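Outer membrane protein assembly factor BamA (Haemophilus ducreyi, PDB 4K3C) probably serves within the Bam complex to assemble beta-barrel proteins and insert them into the outer membrane. Local coordinates at residues A[322-327]-A[495-500]; A[365-370]-A[434-439]. All blocks are in the same frame, centred on the assembly; numbering follows the deposited sequence.

Overall arrangement
Both contacts lie in the Omp85 beta-barrel, near the periplasmic ends of its strands, on the same side of the chain's centre. Their centres are about 12 Å apart. Contact 2 pairs two neighbouring barrel strands, 366-378 and 430-440. Contact 1 brings the turn after strand 303-317 against the end of strand 489-500. The two meet where OG1 of T326 packs 3.4 Å from CG2 of V366. R454, on the strand between 430-440 and 489-500, joins them further: it hydrogen-bonds to the carbonyl of P325, takes packing from F324 and Q497 of contact 1, and is touched by I439 of contact 2.

Contact 1 (A[322-327]-A[495-500]); sequences GYFPTA and ALQWQS
Y323 and F324 reach from a turn to two glutamines, Q499 and Q497, on strand 489-500. The backbones stay well apart, with the CA atoms of Y323 and Q499 at 8.9 Å, and the side chains span the gap. CG of Q499 sits over one face of the Y323 ring, 3.3 Å from CE1 and 3.5 Å from CD1. The bend of the Q499 chain at chi2 (-78°) keeps CD over that face, toward the rim. The amide and ring planes are 31° apart. The two side chains come from opposite sides of the gap and overlap in passing.

F324 and Q497 meet differently. NE2 of Q497 comes to the edge of the F324 ring, near its plane, 3.1 Å from CE1. CG of Q497 lies 3.6 Å from CZ of F324. Beyond CG the Q497 chain is extended and carries the amide out to the ring; the amide and ring planes are 27° apart. CZ of F324 also comes within 4.2 Å of CG of Q499, at an oblique approach.

The two rings touch within the turn. CD1 of Y323 stands 3.6 Å above the F324 ring plane, displaced toward the rim. No hydrogen bond links the two segments. The polar end of Y323 is held by N452, which hydrogen-bonds to its OH, and R321 makes a cation-pi contact with the ring. F324 itself is buried.

W498 points away from the turn, whereas Q497 and Q499 point toward it. This is a periplasmic turn folded across the end of the barrel to pack on side chains that probably face the lumen of the Omp85 fold.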
loop_
_atom_site.group_PDB
_atom_site.type_symbol
_atom_site.label_atom_id
_atom_site.label_comp_id
_atom_site.label_asym_id
_atom_site.label_seq_id
_atom_site.Cartn_x
_atom_site.Cartn_y
_atom_site.Cartn_z
ATOM N N GLY A 322 -4.379 -10.232 0.389
ATOM C CA GLY A 322 -4.576 -8.949 1.022
ATOM C C GLY A 322 -4.055 -9.015 2.441
ATOM O O GLY A 322 -2.997 -8.473 2.748
ATOM N N TYR A 323 -4.791 -9.693 3.313
ATOM C CA TYR A 323 -4.322 -9.897 4.677
ATOM C C TYR A 323 -4.032 -11.383 4.943
ATOM O O TYR A 323 -4.623 -12.268 4.319
ATOM C CB TYR A 323 -5.299 -9.300 5.694
ATOM C CG TYR A 323 -6.602 -10.035 5.787
ATOM C CD1 TYR A 323 -6.756 -11.088 6.676
ATOM C CD2 TYR A 323 -7.683 -9.686 4.989
ATOM C CE1 TYR A 323 -7.950 -11.786 6.767
ATOM C CE2 TYR A 323 -8.889 -10.376 5.081
ATOM C CZ TYR A 323 -9.012 -11.424 5.979
ATOM O OH TYR A 323 -10.184 -12.128 6.097
ATOM N N PHE A 324 -3.111 -11.634 5.871
ATOM C CA PHE A 324 -2.545 -12.972 6.123
ATOM C C PHE A 324 -1.909 -13.614 4.890
ATOM O O PHE A 324 -2.275 -14.725 4.515
ATOM C CB PHE A 324 -3.566 -13.934 6.754
ATOM C CG PHE A 324 -4.146 -13.445 8.049
ATOM C CD1 PHE A 324 -3.496 -12.466 8.802
ATOM C CD2 PHE A 324 -5.354 -13.943 8.508
ATOM C CE1 PHE A 324 -4.032 -11.993 9.993
ATOM C CE2 PHE A 324 -5.903 -13.478 9.707
ATOM C CZ PHE A 324 -5.235 -12.502 10.451
ATOM N N PRO A 325 -0.937 -12.925 4.268
ATOM C CA PRO A 325 -0.279 -13.507 3.101
ATOM C C PRO A 325 0.273 -14.850 3.499
ATOM O O PRO A 325 0.623 -15.045 4.658
ATOM C CB PRO A 325 0.885 -12.550 2.836
ATOM C CG PRO A 325 0.510 -11.297 3.499
ATOM C CD PRO A 325 -0.247 -11.709 4.719
ATOM N N THR A 326 0.329 -15.775 2.559
ATOM C CA THR A 326 0.800 -17.104 2.878
ATOM C C THR A 326 2.087 -17.401 2.103
ATOM O O THR A 326 2.874 -18.271 2.481
ATOM C CB THR A 326 -0.321 -18.158 2.671
ATOM O OG1 THR A 326 0.169 -19.470 2.962
ATOM C CG2 THR A 326 -0.897 -18.104 1.254
ATOM N N ALA A 327 2.311 -16.644 1.037
ATOM C CA ALA A 327 3.562 -16.727 0.300
ATOM C C ALA A 327 3.858 -15.416 -0.426
ATOM O O ALA A 327 2.996 -14.540 -0.533
ATOM C CB ALA A 327 3.535 -17.889 -0.674
ATOM N N ALA A 495 1.492 -15.150 19.426
ATOM C CA ALA A 495 0.861 -13.992 18.842
ATOM C C ALA A 495 -0.398 -14.473 18.155
ATOM O O ALA A 495 -0.364 -15.403 17.348
ATOM C CB ALA A 495 1.805 -13.318 17.858
ATOM N N LEU A 496 -1.523 -13.866 18.506
ATOM C CA LEU A 496 -2.787 -14.222 17.886
ATOM C C LEU A 496 -3.256 -13.020 17.133
ATOM O O LEU A 496 -3.132 -11.899 17.614
ATOM C CB LEU A 496 -3.841 -14.591 18.933
ATOM C CG LEU A 496 -5.057 -15.346 18.378
ATOM C CD1 LEU A 496 -5.583 -16.356 19.390
ATOM C CD2 LEU A 496 -6.174 -14.398 17.934
ATOM N N GLN A 497 -3.787 -13.227 15.944
ATOM C CA GLN A 497 -4.563 -12.153 15.370
ATOM C C GLN A 497 -5.815 -12.648 14.693
ATOM O O GLN A 497 -5.882 -13.789 14.245
ATOM C CB GLN A 497 -3.733 -11.242 14.472
ATOM C CG GLN A 497 -3.064 -11.874 13.317
ATOM C CD GLN A 497 -1.853 -11.062 12.905
ATOM O OE1 GLN A 497 -1.158 -10.509 13.757
ATOM N NE2 GLN A 497 -1.597 -10.978 11.604
ATOM N N TRP A 498 -6.825 -11.793 14.666
ATOM C CA TRP A 498 -8.008 -12.125 13.911
ATOM C C TRP A 498 -8.810 -10.947 13.358
ATOM O O TRP A 498 -8.927 -9.882 13.973
ATOM C CB TRP A 498 -8.849 -13.218 14.611
ATOM C CG TRP A 498 -9.927 -12.814 15.546
ATOM C CD1 TRP A 498 -9.781 -12.282 16.791
ATOM C CD2 TRP A 498 -11.332 -12.997 15.347
ATOM N NE1 TRP A 498 -11.017 -12.083 17.370
ATOM C CE2 TRP A 498 -11.985 -12.513 16.505
ATOM C CE3 TRP A 498 -12.101 -13.499 14.296
ATOM C CZ2 TRP A 498 -13.361 -12.519 16.642
ATOM C CZ3 TRP A 498 -13.464 -13.512 14.434
ATOM C CH2 TRP A 498 -14.085 -13.015 15.598
ATOM N N GLN A 499 -9.309 -11.155 12.146
ATOM C CA GLN A 499 -10.138 -10.190 11.465
ATOM C C GLN A 499 -11.560 -10.514 11.838
ATOM O O GLN A 499 -12.224 -11.280 11.145
ATOM C CB GLN A 499 -9.944 -10.306 9.957
ATOM C CG GLN A 499 -8.494 -10.099 9.518
ATOM C CD GLN A 499 -8.069 -8.636 9.487
ATOM O OE1 GLN A 499 -7.008 -8.275 10.000
ATOM N NE2 GLN A 499 -8.897 -7.788 8.878
ATOM N N SER A 500 -12.009 -9.947 12.955
ATOM C CA SER A 500 -13.374 -10.136 13.424
ATOM C C SER A 500 -14.331 -9.381 12.518
ATOM O O SER A 500 -13.901 -8.554 11.710
ATOM C CB SER A 500 -13.520 -9.631 14.860
ATOM O OG SER A 500 -13.514 -8.215 14.905
#

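Contact 2 (A[365-370]-A[434-439]); sequences WVIATK and ASLELI
V366 and I439 lie side by side and point the same way, with CG1 of V366 3.7 Å from CD1 of I439. The same CD1 reaches CB of A368 more loosely. Y356 of the adjoining strand 346-358 also touches V366 and A368. On the other face, CG2 of I367 packs 3.7 Å from CD2 of L436, and CG2 of T369 reaches that methyl too. CD1 of L438 meets the edge of the W365 ring near its plane, 4.0 Å from CZ3.

The backbones form an antiparallel pair, two neighbouring staves of the 16-stranded Omp85 barrel, their N-to-C directions at 172°. V366 with I439, A368 with E437 and K370 with S435 are hydrogen-bonded pairs. N of E437 donates to O of A368 at 2.7 Å (166°). The bond from N of S435 to O of K370 is weak. I367, T369, L436 and L438 take the outer, probably lipid-facing side. V366, A368, K370, S435, E437 and I439 are on the other side, probably toward the lumen.

There the polar edge begins. E437 passes A368, its CG 4.0 Å from CB of A368, and extends beyond CG toward K370. K370 bends at chi4 (67°) and sets NZ 3.3 Å from OE1 of E437, in a salt bridge whose hydrogen bond is weak. OE2 of the buried E437 hydrogen-bonds to S456 OG, and R399 makes a long, weak ion pair with OE1.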
loop_
_atom_site.group_PDB
_atom_site.type_symbol
_atom_site.label_atom_id
_atom_site.label_comp_id
_atom_site.label_asym_id
_atom_site.label_seq_id
_atom_site.Cartn_x
_atom_site.Cartn_y
_atom_site.Cartn_z
ATOM N N TRP A 365 0.967 -24.097 7.474
ATOM C CA TRP A 365 2.229 -23.894 8.180
ATOM C C TRP A 365 3.171 -23.053 7.345
ATOM O O TRP A 365 3.712 -23.519 6.326
ATOM C CB TRP A 365 2.911 -25.216 8.474
ATOM C CG TRP A 365 2.159 -26.085 9.351
ATOM C CD1 TRP A 365 1.077 -26.813 9.017
ATOM C CD2 TRP A 365 2.440 -26.370 10.726
ATOM N NE1 TRP A 365 0.642 -27.540 10.100
ATOM C CE2 TRP A 365 1.464 -27.290 11.165
ATOM C CE3 TRP A 365 3.417 -25.933 11.631
ATOM C CZ2 TRP A 365 1.428 -27.786 12.471
ATOM C CZ3 TRP A 365 3.377 -26.421 12.931
ATOM C CH2 TRP A 365 2.385 -27.338 13.337
ATOM N N VAL A 366 3.385 -21.829 7.812
ATOM C CA VAL A 366 4.117 -20.810 7.079
ATOM C C VAL A 366 5.238 -20.329 7.979
ATOM O O VAL A 366 5.073 -20.306 9.200
ATOM C CB VAL A 366 3.183 -19.624 6.717
ATOM C CG1 VAL A 366 3.977 -18.414 6.219
ATOM C CG2 VAL A 366 2.188 -20.050 5.677
ATOM N N ILE A 367 6.387 -19.997 7.391
ATOM C CA ILE A 367 7.454 -19.349 8.135
ATOM C C ILE A 367 7.513 -17.947 7.604
ATOM O O ILE A 367 7.631 -17.764 6.401
ATOM C CB ILE A 367 8.844 -20.022 7.932
ATOM C CG1 ILE A 367 8.877 -21.395 8.583
ATOM C CG2 ILE A 367 9.961 -19.176 8.547
ATOM C CD1 ILE A 367 10.261 -21.880 8.847
ATOM N N ALA A 368 7.412 -16.960 8.486
ATOM C CA ALA A 368 7.504 -15.564 8.068
ATOM C C ALA A 368 8.672 -14.874 8.739
ATOM O O ALA A 368 9.030 -15.186 9.874
ATOM C CB ALA A 368 6.224 -14.827 8.357
ATOM N N THR A 369 9.273 -13.940 8.013
ATOM C CA THR A 369 10.438 -13.214 8.491
ATOM C C THR A 369 10.261 -11.762 8.079
ATOM O O THR A 369 9.595 -11.491 7.093
ATOM C CB THR A 369 11.758 -13.780 7.895
ATOM O OG1 THR A 369 11.878 -13.390 6.518
ATOM C CG2 THR A 369 11.797 -15.315 8.001
ATOM N N LYS A 370 10.836 -10.843 8.852
ATOM C CA LYS A 370 10.709 -9.398 8.622
ATOM C C LYS A 370 12.008 -8.752 9.081
ATOM O O LYS A 370 12.610 -9.183 10.076
ATOM C CB LYS A 370 9.552 -8.809 9.444
ATOM C CG LYS A 370 8.197 -9.443 9.179
ATOM C CD LYS A 370 7.125 -8.934 10.144
ATOM C CE LYS A 370 5.696 -9.305 9.668
ATOM N NZ LYS A 370 5.341 -10.770 9.681
ATOM N N ALA A 434 14.628 -7.174 13.367
ATOM C CA ALA A 434 14.258 -8.294 12.521
ATOM C C ALA A 434 13.390 -9.215 13.322
ATOM O O ALA A 434 13.255 -9.052 14.539
ATOM C CB ALA A 434 15.453 -9.005 12.024
ATOM N N SER A 435 12.788 -10.177 12.639
ATOM C CA SER A 435 11.759 -10.988 13.263
ATOM C C SER A 435 11.604 -12.273 12.467
ATOM O O SER A 435 11.791 -12.292 11.248
ATOM C CB SER A 435 10.450 -10.211 13.283
ATOM O OG SER A 435 9.569 -10.715 14.263
ATOM N N LEU A 436 11.284 -13.350 13.167
ATOM C CA LEU A 436 11.166 -14.658 12.564
ATOM C C LEU A 436 9.993 -15.301 13.276
ATOM O O LEU A 436 9.951 -15.312 14.509
ATOM C CB LEU A 436 12.447 -15.440 12.846
ATOM C CG LEU A 436 12.789 -16.759 12.139
ATOM C CD1 LEU A 436 13.021 -17.897 13.136
ATOM C CD2 LEU A 436 11.757 -17.142 11.090
ATOM N N GLU A 437 9.025 -15.812 12.529
ATOM C CA GLU A 437 7.912 -16.491 13.181
ATOM C C GLU A 437 7.396 -17.714 12.467
ATOM O O GLU A 437 7.384 -17.768 11.242
ATOM C CB GLU A 437 6.748 -15.537 13.497
ATOM C CG GLU A 437 6.244 -14.633 12.390
ATOM C CD GLU A 437 5.464 -13.420 12.946
ATOM O OE1 GLU A 437 5.859 -12.273 12.614
ATOM O OE2 GLU A 437 4.474 -13.605 13.714
ATOM N N LEU A 438 6.975 -18.699 13.255
ATOM C CA LEU A 438 6.258 -19.858 12.732
ATOM C C LEU A 438 4.753 -19.657 12.884
ATOM O O LEU A 438 4.235 -19.646 13.990
ATOM C CB LEU A 438 6.650 -21.143 13.474
ATOM C CG LEU A 438 6.691 -22.437 12.652
ATOM C CD1 LEU A 438 6.177 -23.569 13.465
ATOM C CD2 LEU A 438 5.934 -22.342 11.342
ATOM N N ILE A 439 4.062 -19.511 11.762
ATOM C CA ILE A 439 2.610 -19.487 11.750
ATOM C C ILE A 439 2.067 -20.896 11.724
ATOM O O ILE A 439 2.254 -21.620 10.759
ATOM C CB ILE A 439 2.116 -18.833 10.486
ATOM C CG1 ILE A 439 2.587 -17.392 10.441
ATOM C CG2 ILE A 439 0.640 -18.918 10.413
ATOM C CD1 ILE A 439 2.387 -16.776 9.106
#